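Local coordinates for protein exoenzyme S (Pseudomonas aeruginosa, PDB 6GN8) that is a secreted virulence toxin, probably acting as both a GTPase activator and an ADP-ribosyltransferase, of which this chain is the transferase part, at residues Asp70-Leu75 / Asp130-Thr135; Val126-Gly131 / Glu178-Val183. The protein carries 2 engineered substitutions. All blocks are in the same frame, centred on the assembly; numbering follows the deposited sequence.

Interaction 1 of 2, residues Asp70-Leu75 / Asp130-Thr135; sequences DLNRAL and DGYLST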
loop_
_atom_site.group_PDB
_atom_site.type_symbol
_atom_site.label_atom_id
_atom_site.label_comp_id
_atom_site.label_asym_id
_atom_site.label_seq_id
_atom_site.Cartn_x
_atom_site.Cartn_y
_atom_site.Cartn_z
ATOM N N ASP C 70 35.141 -24.224 -18.271
ATOM C CA ASP C 70 34.917 -24.629 -19.654
ATOM C C ASP C 70 33.404 -24.802 -19.986
ATOM O O ASP C 70 32.972 -24.314 -21.042
ATOM C CB ASP C 70 35.729 -25.894 -20.014
ATOM C CG ASP C 70 35.288 -27.185 -19.336
ATOM O OD1 ASP C 70 34.366 -27.857 -19.869
ATOM O OD2 ASP C 70 35.883 -27.542 -18.299
ATOM N N LEU C 71 32.608 -25.443 -19.081
ATOM C CA LEU C 71 31.174 -25.683 -19.329
ATOM C C LEU C 71 30.370 -24.373 -19.512
ATOM O O LEU C 71 29.691 -24.217 -20.537
ATOM C CB LEU C 71 30.524 -26.572 -18.242
ATOM C CG LEU C 71 29.013 -26.808 -18.373
ATOM C CD1 LEU C 71 28.650 -27.529 -19.673
ATOM C CD2 LEU C 71 28.503 -27.594 -17.231
ATOM N N ASN C 72 30.449 -23.462 -18.535
ATOM C CA ASN C 72 29.745 -22.161 -18.521
ATOM C C ASN C 72 30.138 -21.270 -19.708
ATOM O O ASN C 72 29.283 -20.552 -20.225
ATOM C CB ASN C 72 29.977 -21.436 -17.195
ATOM C CG ASN C 72 29.150 -22.007 -16.058
ATOM O OD1 ASN C 72 28.145 -22.717 -16.241
ATOM N ND2 ASN C 72 29.538 -21.697 -14.854
ATOM N N ARG C 73 31.423 -21.337 -20.146
ATOM C CA ARG C 73 31.932 -20.602 -21.307
ATOM C C ARG C 73 31.196 -21.090 -22.558
ATOM O O ARG C 73 30.803 -20.282 -23.392
ATOM C CB ARG C 73 33.457 -20.826 -21.425
ATOM C CG ARG C 73 34.169 -20.183 -22.619
ATOM C CD ARG C 73 35.683 -20.350 -22.514
ATOM N NE ARG C 73 36.142 -21.705 -22.843
ATOM C CZ ARG C 73 36.868 -22.486 -22.040
ATOM N NH1 ARG C 73 37.252 -23.689 -22.444
ATOM N NH2 ARG C 73 37.221 -22.064 -20.830
ATOM N N ALA C 74 31.006 -22.421 -22.673
ATOM C CA ALA C 74 30.343 -23.032 -23.820
ATOM C C ALA C 74 28.830 -22.706 -23.845
ATOM O O ALA C 74 28.291 -22.425 -24.917
ATOM C CB ALA C 74 30.566 -24.531 -23.825
ATOM N N LEU C 75 28.169 -22.729 -22.672
ATOM C CA LEU C 75 26.746 -22.426 -22.506
ATOM C C LEU C 75 26.476 -20.964 -22.819
ATOM O O LEU C 75 25.529 -20.648 -23.533
ATOM C CB LEU C 75 26.279 -22.750 -21.064
ATOM C CG LEU C 75 26.187 -24.235 -20.643
ATOM C CD1 LEU C 75 26.083 -24.365 -19.098
ATOM C CD2 LEU C 75 24.993 -24.922 -21.286
ATOM N N ASP C 130 23.126 -17.749 -18.948
ATOM C CA ASP C 130 22.985 -18.978 -19.739
ATOM C C ASP C 130 23.758 -20.133 -19.103
ATOM O O ASP C 130 23.377 -21.300 -19.268
ATOM C CB ASP C 130 23.411 -18.769 -21.195
ATOM C CG ASP C 130 22.374 -18.085 -22.065
ATOM O OD1 ASP C 130 21.228 -17.861 -21.579
ATOM O OD2 ASP C 130 22.693 -17.785 -23.236
ATOM N N GLY C 131 24.825 -19.801 -18.378
ATOM C CA GLY C 131 25.604 -20.785 -17.640
ATOM C C GLY C 131 25.001 -21.030 -16.273
ATOM O O GLY C 131 24.037 -20.364 -15.885
ATOM N N TYR C 132 25.557 -21.989 -15.526
ATOM C CA TYR C 132 25.138 -22.225 -14.138
ATOM C C TYR C 132 25.655 -21.049 -13.298
ATOM O O TYR C 132 26.654 -20.420 -13.681
ATOM C CB TYR C 132 25.673 -23.573 -13.625
ATOM C CG TYR C 132 24.987 -24.749 -14.278
ATOM C CD1 TYR C 132 25.467 -25.292 -15.469
ATOM C CD2 TYR C 132 23.854 -25.325 -13.708
ATOM C CE1 TYR C 132 24.797 -26.334 -16.109
ATOM C CE2 TYR C 132 23.183 -26.378 -14.334
ATOM C CZ TYR C 132 23.671 -26.887 -15.525
ATOM O OH TYR C 132 23.043 -27.942 -16.120
ATOM N N LEU C 133 24.952 -20.711 -12.204
ATOM C CA LEU C 133 25.326 -19.589 -11.338
ATOM C C LEU C 133 25.872 -20.074 -9.975
ATOM O O LEU C 133 25.126 -20.473 -9.063
ATOM C CB LEU C 133 24.145 -18.627 -11.130
ATOM C CG LEU C 133 24.509 -17.221 -10.636
ATOM C CD1 LEU C 133 24.961 -16.340 -11.791
ATOM C CD2 LEU C 133 23.340 -16.563 -9.949
ATOM N N SER C 134 27.191 -20.024 -9.864
ATOM C CA SER C 134 27.929 -20.363 -8.661
ATOM C C SER C 134 27.922 -19.155 -7.724
ATOM O O SER C 134 28.226 -18.011 -8.106
ATOM C CB SER C 134 29.359 -20.784 -9.006
ATOM O OG SER C 134 29.372 -21.779 -10.025
ATOM N N THR C 135 27.508 -19.411 -6.509
ATOM C CA THR C 135 27.506 -18.413 -5.457
ATOM C C THR C 135 28.169 -19.105 -4.268
ATOM O O THR C 135 28.348 -20.331 -4.287
ATOM C CB THR C 135 26.091 -17.863 -5.192
ATOM O OG1 THR C 135 25.307 -18.868 -4.586
ATOM C CG2 THR C 135 25.379 -17.347 -6.442
HETATM O O HOH W 1 24.012 -18.658 -25.885
#
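Asn72 OD1 accepts the backbone N-H of Tyr132 at 2.8 Å from Tyr132 N, the one clear hydrogen bond between helix residues 70-75 and segment 130-135. The bond is bent, 145° at the hydrogen, and the donor stands 48° above the amide's carbonyl plane. The Asn72 side chain leans beside its own backbone N, with CG anti to the carbonyl carbon (chi1 -77°), and its carboxamide reaches across to the loop. Its ND2 bonds to Tyr63 OH, about two and a half turns earlier on helix 54-77, and that same hydroxyl meets Ser134 OG; both ends of the amide are thus engaged and its rotation is fixed. OD1 also sits at the edge of the Tyr132 ring, near its plane. Two leucines of the helix approach this ring obliquely: Leu75 CD1 lies 3.8 Å from Tyr132 CD1, and Leu71 CD2 lies 4.1 Å from Tyr132 CE1. Leu75 CD1 also packs on Gly131 CA at 3.9 Å. Met92, Ser93 and Phe96 of helix 83-99 touch the ring as well, while its hydroxyl bonds to Asp89 and Lys177. Ser134 and Thr135 begin the Ser-Thr-Ser motif of this transferase family. One buried amide, satisfied at both ends, and two leucine methyls thus fix the backbone and ring of Tyr132 just before that strand.

Interaction 2 of 2, residues Val126-Gly131 / Glu178-Val183; sequences VGHDDG and ETDMRV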
loop_
_atom_site.group_PDB
_atom_site.type_symbol
_atom_site.label_atom_id
_atom_site.label_comp_id
_atom_site.label_asym_id
_atom_site.label_seq_id
_atom_site.Cartn_x
_atom_site.Cartn_y
_atom_site.Cartn_z
ATOM N N VAL C 126 13.594 -8.803 -14.734
ATOM C CA VAL C 126 14.222 -10.096 -14.598
ATOM C C VAL C 126 14.999 -10.461 -15.879
ATOM O O VAL C 126 14.671 -10.008 -16.985
ATOM C CB VAL C 126 13.277 -11.241 -14.109
ATOM C CG1 VAL C 126 11.992 -10.716 -13.491
ATOM C CG2 VAL C 126 13.007 -12.299 -15.169
ATOM N N GLY C 127 16.078 -11.212 -15.652
ATOM C CA GLY C 127 16.982 -11.768 -16.653
ATOM C C GLY C 127 17.635 -13.032 -16.117
ATOM O O GLY C 127 17.336 -13.442 -14.995
ATOM N N HIS C 128 18.531 -13.661 -16.892
ATOM C CA HIS C 128 19.196 -14.890 -16.437
ATOM C C HIS C 128 20.559 -15.111 -17.088
ATOM O O HIS C 128 20.830 -14.612 -18.183
ATOM C CB HIS C 128 18.306 -16.128 -16.683
ATOM C CG HIS C 128 18.066 -16.461 -18.125
ATOM N ND1 HIS C 128 16.798 -16.397 -18.675
ATOM C CD2 HIS C 128 18.934 -16.892 -19.076
ATOM C CE1 HIS C 128 16.939 -16.763 -19.941
ATOM N NE2 HIS C 128 18.211 -17.056 -20.231
ATOM N N ASP C 129 21.390 -15.918 -16.430
ATOM C CA ASP C 129 22.689 -16.320 -16.959
ATOM C C ASP C 129 22.495 -17.625 -17.766
ATOM O O ASP C 129 21.767 -18.511 -17.324
ATOM C CB ASP C 129 23.706 -16.492 -15.803
ATOM C CG ASP C 129 25.154 -16.552 -16.238
ATOM O OD1 ASP C 129 25.456 -17.290 -17.201
ATOM O OD2 ASP C 129 25.990 -15.868 -15.609
ATOM N N ASP C 130 23.126 -17.749 -18.948
ATOM C CA ASP C 130 22.985 -18.978 -19.739
ATOM C C ASP C 130 23.758 -20.133 -19.103
ATOM O O ASP C 130 23.377 -21.300 -19.268
ATOM C CB ASP C 130 23.411 -18.769 -21.195
ATOM C CG ASP C 130 22.374 -18.085 -22.065
ATOM O OD1 ASP C 130 21.228 -17.861 -21.579
ATOM O OD2 ASP C 130 22.693 -17.785 -23.236
ATOM N N GLY C 131 24.825 -19.801 -18.378
ATOM C CA GLY C 131 25.604 -20.785 -17.640
ATOM C C GLY C 131 25.001 -21.030 -16.273
ATOM O O GLY C 131 24.037 -20.364 -15.885
ATOM N N GLU C 178 20.210 -20.721 -16.666
ATOM C CA GLU C 178 19.024 -19.974 -17.135
ATOM C C GLU C 178 18.011 -19.685 -15.996
ATOM O O GLU C 178 16.814 -19.506 -16.260
ATOM C CB GLU C 178 18.336 -20.678 -18.328
ATOM C CG GLU C 178 19.199 -20.704 -19.583
ATOM C CD GLU C 178 18.610 -21.456 -20.759
ATOM O OE1 GLU C 178 19.292 -22.372 -21.270
ATOM O OE2 GLU C 178 17.471 -21.136 -21.170
ATOM N N THR C 179 18.491 -19.601 -14.741
ATOM C CA THR C 179 17.632 -19.271 -13.607
ATOM C C THR C 179 17.373 -17.779 -13.643
ATOM O O THR C 179 18.302 -16.965 -13.549
ATOM C CB THR C 179 18.204 -19.729 -12.253
ATOM O OG1 THR C 179 18.227 -21.151 -12.238
ATOM C CG2 THR C 179 17.361 -19.228 -11.054
ATOM N N ASP C 180 16.095 -17.446 -13.811
ATOM C CA ASP C 180 15.577 -16.099 -13.856
ATOM C C ASP C 180 15.762 -15.450 -12.500
ATOM O O ASP C 180 15.301 -15.951 -11.467
ATOM C CB ASP C 180 14.089 -16.105 -14.282
ATOM C CG ASP C 180 13.815 -16.233 -15.768
ATOM O OD1 ASP C 180 14.674 -15.807 -16.574
ATOM O OD2 ASP C 180 12.722 -16.718 -16.127
ATOM N N MET C 181 16.482 -14.343 -12.527
ATOM C CA MET C 181 16.801 -13.495 -11.385
ATOM C C MET C 181 16.293 -12.051 -11.619
ATOM O O MET C 181 16.450 -11.499 -12.721
ATOM C CB MET C 181 18.317 -13.475 -11.147
ATOM C CG MET C 181 18.910 -14.827 -10.768
ATOM S SD MET C 181 18.642 -15.205 -9.024
ATOM C CE MET C 181 19.733 -16.600 -8.850
ATOM N N ARG C 182 15.664 -11.471 -10.594
ATOM C CA ARG C 182 15.246 -10.080 -10.552
ATOM C C ARG C 182 16.340 -9.241 -9.947
ATOM O O ARG C 182 16.868 -9.572 -8.874
ATOM C CB ARG C 182 13.978 -9.897 -9.733
ATOM C CG ARG C 182 13.332 -8.515 -9.961
ATOM C CD ARG C 182 11.990 -8.390 -9.267
ATOM N NE ARG C 182 11.109 -9.519 -9.569
ATOM C CZ ARG C 182 10.282 -9.581 -10.608
ATOM N NH1 ARG C 182 9.535 -10.660 -10.805
ATOM N NH2 ARG C 182 10.207 -8.570 -11.470
ATOM N N VAL C 183 16.684 -8.145 -10.632
ATOM C CA VAL C 183 17.668 -7.212 -10.126
ATOM C C VAL C 183 16.941 -6.290 -9.126
ATOM O O VAL C 183 16.204 -5.419 -9.547
ATOM C CB VAL C 183 18.360 -6.431 -11.267
ATOM C CG1 VAL C 183 19.366 -5.411 -10.703
ATOM C CG2 VAL C 183 19.047 -7.390 -12.225
HETATM O O HOH W 2 18.309 -18.412 -22.639
HETATM O O HOH W 3 20.956 -16.813 -13.826
HETATM O O HOH W 4 22.114 -22.478 -21.415
#
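The imidazole of His128 carries Glu178 CB over one face, a CH-pi contact 4.1 Å from the ring centroid, while Asp180 OD1, Asp130 OD1 and a water lie at its edge, in the ring plane. His128 ND1 donates to Asp180 OD1 at 3.0 Å, on the syn side of the carboxylate but 29° out of its plane; the water sits against NE2 and bridges it to Asp130 OD1. With CG lodged between the backbone N and the carbonyl carbon (chi1 67°), the ring lies alongside the Asp180 side chain. The guanidinium of Arg182 takes Val126 CG1 over one face, 3.4 Å from NH2, and this NH2 bonds to Gly124 O. Val126, His128, Asp180 and Arg182 share one face of an antiparallel pairing in which 126-128, an edge strand of the mixed sheet of the ADP-ribosyltransferase domain within this chain, runs next to 180-188. Gly127 and Met181 make its hydrogen-bonded pair, Met181 N reaching Gly127 O at 2.8 Å and Gly127 N reaching Met181 O at 3.0 Å. Further along, Glu178 N donates to Asp129 O at 2.8 Å, and one water links Asp129 N to Thr179 O. Asp129 OD1 takes the N-H of Gly131 in an Asx turn.

Interactions 1 and 2, whose centres lie 12 Å apart, share Asp130 and Gly131: the chain leaves edge strand 126-128 in interaction 2 and packs against the helix of interaction 1 before entering strand 133-136. Arg76, on helix 54-77 just past Leu75, forms a salt bridge with Asp129, so the turn between the two strands is held from the helix side too. The contacts also meet directly, Leu133 CD2 packing on Met181 CE at 3.8 Å. Beyond the turn, Ser134 O accepts a bond from Arg110 on strand 106-112, consistent with the arginine and Ser-Thr-Ser elements that frame the NAD site in related transferases.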